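Local coordinates for protein beta-galactosidase (Bacillus circulans, PDB 4MAD) that probably removes terminal non-reducing beta-D-galactose residues from beta-D-galactosides by hydrolysis, as a family 35 glycoside hydrolase with a TIM-barrel catalytic domain, at residues 166-171 against 196-201. Sequence-based numbering, arbitrary orientation.
Sequences LQIENE and ELLFTS
Phe199 lays one face of its ring against the backbone of Gln167, whose CA stands 3.8 Å above the ring plane, over its centre. The Gln167 side chain crosses Phe199 at about a right angle: CB comes 3.6 Å from Phe199 CE1, and the amide and ring planes are 84° apart. Phe199 reaches this place by holding CG between its own N and carbonyl carbon (chi1 66°), which swings the ring back over the neighbouring strand. Gln167 extends instead, CG anti to the backbone N (chi1 -165°), which carries the end of the chain past the ring toward Ser201. With only an alanine at Phe199, the face against Gln167 CA and CB would go, and the Gln167 side chain is likely to be freer to turn. On the sheet face of Leu166 and Leu198, Ile168 crosses Leu198 obliquely, CD1 3.8 Å from Leu198 CB, while Leu166 CD1 lies 3.8 Å from Glu196 CB, the two side chains running the same way. Parallel pairing of Leu166 with Leu198 and Gln167 with Phe199 sets this register: Leu166 N bonds to Leu197 O, Phe199 N to Leu166 O at 3.0 Å, and Ile168 N to Phe199 O at 2.9 Å. After Ile168 the chain bows away at Glu169 and Asn170, where a water accepts from Ser201 N and, weakly, from Glu169 N; it returns at Glu171, whose CA lies 3.1 Å from Ser201 O in a CA-H...O contact. Glu171, the predicted proton donor, bonds through OE2 to Asn222; Asn170, its OD1 bonded to Tyr66 OH, lies close to Glu247, the predicted nucleophile. These adjacent strands of the eight-stranded TIM barrel are joined by a beta-alpha-beta crossover through helix 179-192, which covers Ile168 and Leu198, while Phe199 meets Met246 of strand 244-249 and Phe218 of strand 218-223.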
loop_
_atom_site.group_PDB
_atom_site.type_symbol
_atom_site.label_atom_id
_atom_site.label_comp_id
_atom_site.label_asym_id
_atom_site.label_seq_id
_atom_site.Cartn_x
_atom_site.Cartn_y
_atom_site.Cartn_z
ATOM N N LEU A 166 10.313 12.867 -14.228
ATOM C CA LEU A 166 9.160 12.054 -14.015
ATOM C C LEU A 166 9.199 10.723 -14.763
ATOM O O LEU A 166 9.676 10.666 -15.853
ATOM C CB LEU A 166 7.943 12.826 -14.435
ATOM C CG LEU A 166 7.666 14.147 -13.767
ATOM C CD1 LEU A 166 8.130 15.236 -14.654
ATOM C CD2 LEU A 166 6.222 14.300 -13.502
ATOM N N GLN A 167 8.657 9.688 -14.142
ATOM C CA GLN A 167 8.606 8.375 -14.760
ATOM C C GLN A 167 7.315 8.178 -15.518
ATOM O O GLN A 167 6.326 8.585 -15.063
ATOM C CB GLN A 167 8.701 7.278 -13.731
ATOM C CG GLN A 167 9.014 5.943 -14.306
ATOM C CD GLN A 167 9.090 4.854 -13.290
ATOM O OE1 GLN A 167 8.077 4.309 -12.897
ATOM N NE2 GLN A 167 10.268 4.536 -12.854
ATOM N N ILE A 168 7.386 7.522 -16.655
ATOM C CA ILE A 168 6.238 7.292 -17.454
ATOM C C ILE A 168 5.472 6.080 -17.051
ATOM O O ILE A 168 4.414 6.232 -16.599
ATOM C CB ILE A 168 6.512 7.375 -18.946
ATOM C CG1 ILE A 168 6.840 8.828 -19.296
ATOM C CG2 ILE A 168 5.316 6.906 -19.689
ATOM C CD1 ILE A 168 7.506 9.012 -20.517
ATOM N N GLU A 169 5.924 4.880 -17.136
ATOM C CA GLU A 169 4.857 4.013 -16.543
ATOM C C GLU A 169 5.626 3.530 -15.323
ATOM O O GLU A 169 6.438 4.162 -14.802
ATOM C CB GLU A 169 4.428 2.923 -17.511
ATOM C CG GLU A 169 2.963 2.705 -17.699
ATOM C CD GLU A 169 2.495 1.460 -17.008
ATOM O OE1 GLU A 169 3.279 0.760 -16.404
ATOM O OE2 GLU A 169 1.316 1.207 -17.058
ATOM N N ASN A 170 5.246 2.382 -14.879
ATOM C CA ASN A 170 6.159 1.571 -14.111
ATOM C C ASN A 170 6.473 0.140 -14.409
ATOM O O ASN A 170 5.611 -0.671 -14.434
ATOM C CB ASN A 170 5.517 1.703 -12.748
ATOM C CG ASN A 170 6.402 1.192 -11.639
ATOM O OD1 ASN A 170 7.271 1.863 -11.224
ATOM N ND2 ASN A 170 6.186 -0.012 -11.206
ATOM N N GLU A 171 7.731 -0.133 -14.702
ATOM C CA GLU A 171 8.127 -1.482 -14.993
ATOM C C GLU A 171 7.142 -2.121 -16.001
ATOM O O GLU A 171 6.687 -3.206 -15.811
ATOM C CB GLU A 171 8.237 -2.294 -13.702
ATOM C CG GLU A 171 9.438 -2.008 -12.875
ATOM C CD GLU A 171 9.763 -3.058 -11.788
ATOM O OE1 GLU A 171 8.825 -3.675 -11.290
ATOM O OE2 GLU A 171 10.946 -3.213 -11.464
ATOM N N GLU A 196 10.987 18.820 -18.363
ATOM C CA GLU A 196 11.556 17.925 -17.392
ATOM C C GLU A 196 11.918 16.605 -18.045
ATOM O O GLU A 196 11.363 16.260 -19.020
ATOM C CB GLU A 196 10.583 17.693 -16.246
ATOM C CG GLU A 196 10.387 18.849 -15.325
ATOM C CD GLU A 196 9.584 19.980 -15.899
ATOM O OE1 GLU A 196 8.683 19.764 -16.664
ATOM O OE2 GLU A 196 9.898 21.096 -15.585
ATOM N N LEU A 197 12.909 15.928 -17.509
ATOM C CA LEU A 197 13.323 14.670 -18.064
ATOM C C LEU A 197 12.266 13.582 -17.792
ATOM O O LEU A 197 11.865 13.404 -16.700
ATOM C CB LEU A 197 14.676 14.251 -17.497
ATOM C CG LEU A 197 15.141 12.895 -17.959
ATOM C CD1 LEU A 197 15.274 12.755 -19.402
ATOM C CD2 LEU A 197 16.348 12.486 -17.320
ATOM N N LEU A 198 11.852 12.883 -18.832
ATOM C CA LEU A 198 10.922 11.774 -18.738
ATOM C C LEU A 198 11.650 10.462 -18.884
ATOM O O LEU A 198 12.530 10.366 -19.640
ATOM C CB LEU A 198 9.881 11.852 -19.852
ATOM C CG LEU A 198 8.942 13.037 -19.874
ATOM C CD1 LEU A 198 7.785 12.846 -20.831
ATOM C CD2 LEU A 198 8.467 13.378 -18.554
ATOM N N PHE A 199 11.289 9.461 -18.136
ATOM C CA PHE A 199 12.055 8.250 -18.194
ATOM C C PHE A 199 11.170 7.087 -17.835
ATOM O O PHE A 199 10.181 7.296 -17.292
ATOM C CB PHE A 199 13.247 8.333 -17.246
ATOM C CG PHE A 199 12.865 8.394 -15.823
ATOM C CD1 PHE A 199 12.656 7.271 -15.110
ATOM C CD2 PHE A 199 12.684 9.598 -15.186
ATOM C CE1 PHE A 199 12.281 7.347 -13.803
ATOM C CE2 PHE A 199 12.332 9.653 -13.865
ATOM C CZ PHE A 199 12.120 8.557 -13.197
ATOM N N THR A 200 11.637 5.883 -18.087
ATOM C CA THR A 200 10.992 4.645 -17.710
ATOM C C THR A 200 11.929 3.822 -16.828
ATOM O O THR A 200 13.072 4.103 -16.721
ATOM C CB THR A 200 10.623 3.771 -18.928
ATOM O OG1 THR A 200 11.745 3.571 -19.753
ATOM C CG2 THR A 200 9.492 4.452 -19.725
ATOM N N SER A 201 11.370 2.814 -16.188
ATOM C CA SER A 201 12.178 1.851 -15.484
ATOM C C SER A 201 11.678 0.459 -15.771
ATOM O O SER A 201 10.547 0.267 -15.982
ATOM C CB SER A 201 12.229 2.135 -13.977
ATOM O OG SER A 201 11.018 1.911 -13.309
HETATM O O HOH W 1 8.361 2.754 -16.420
#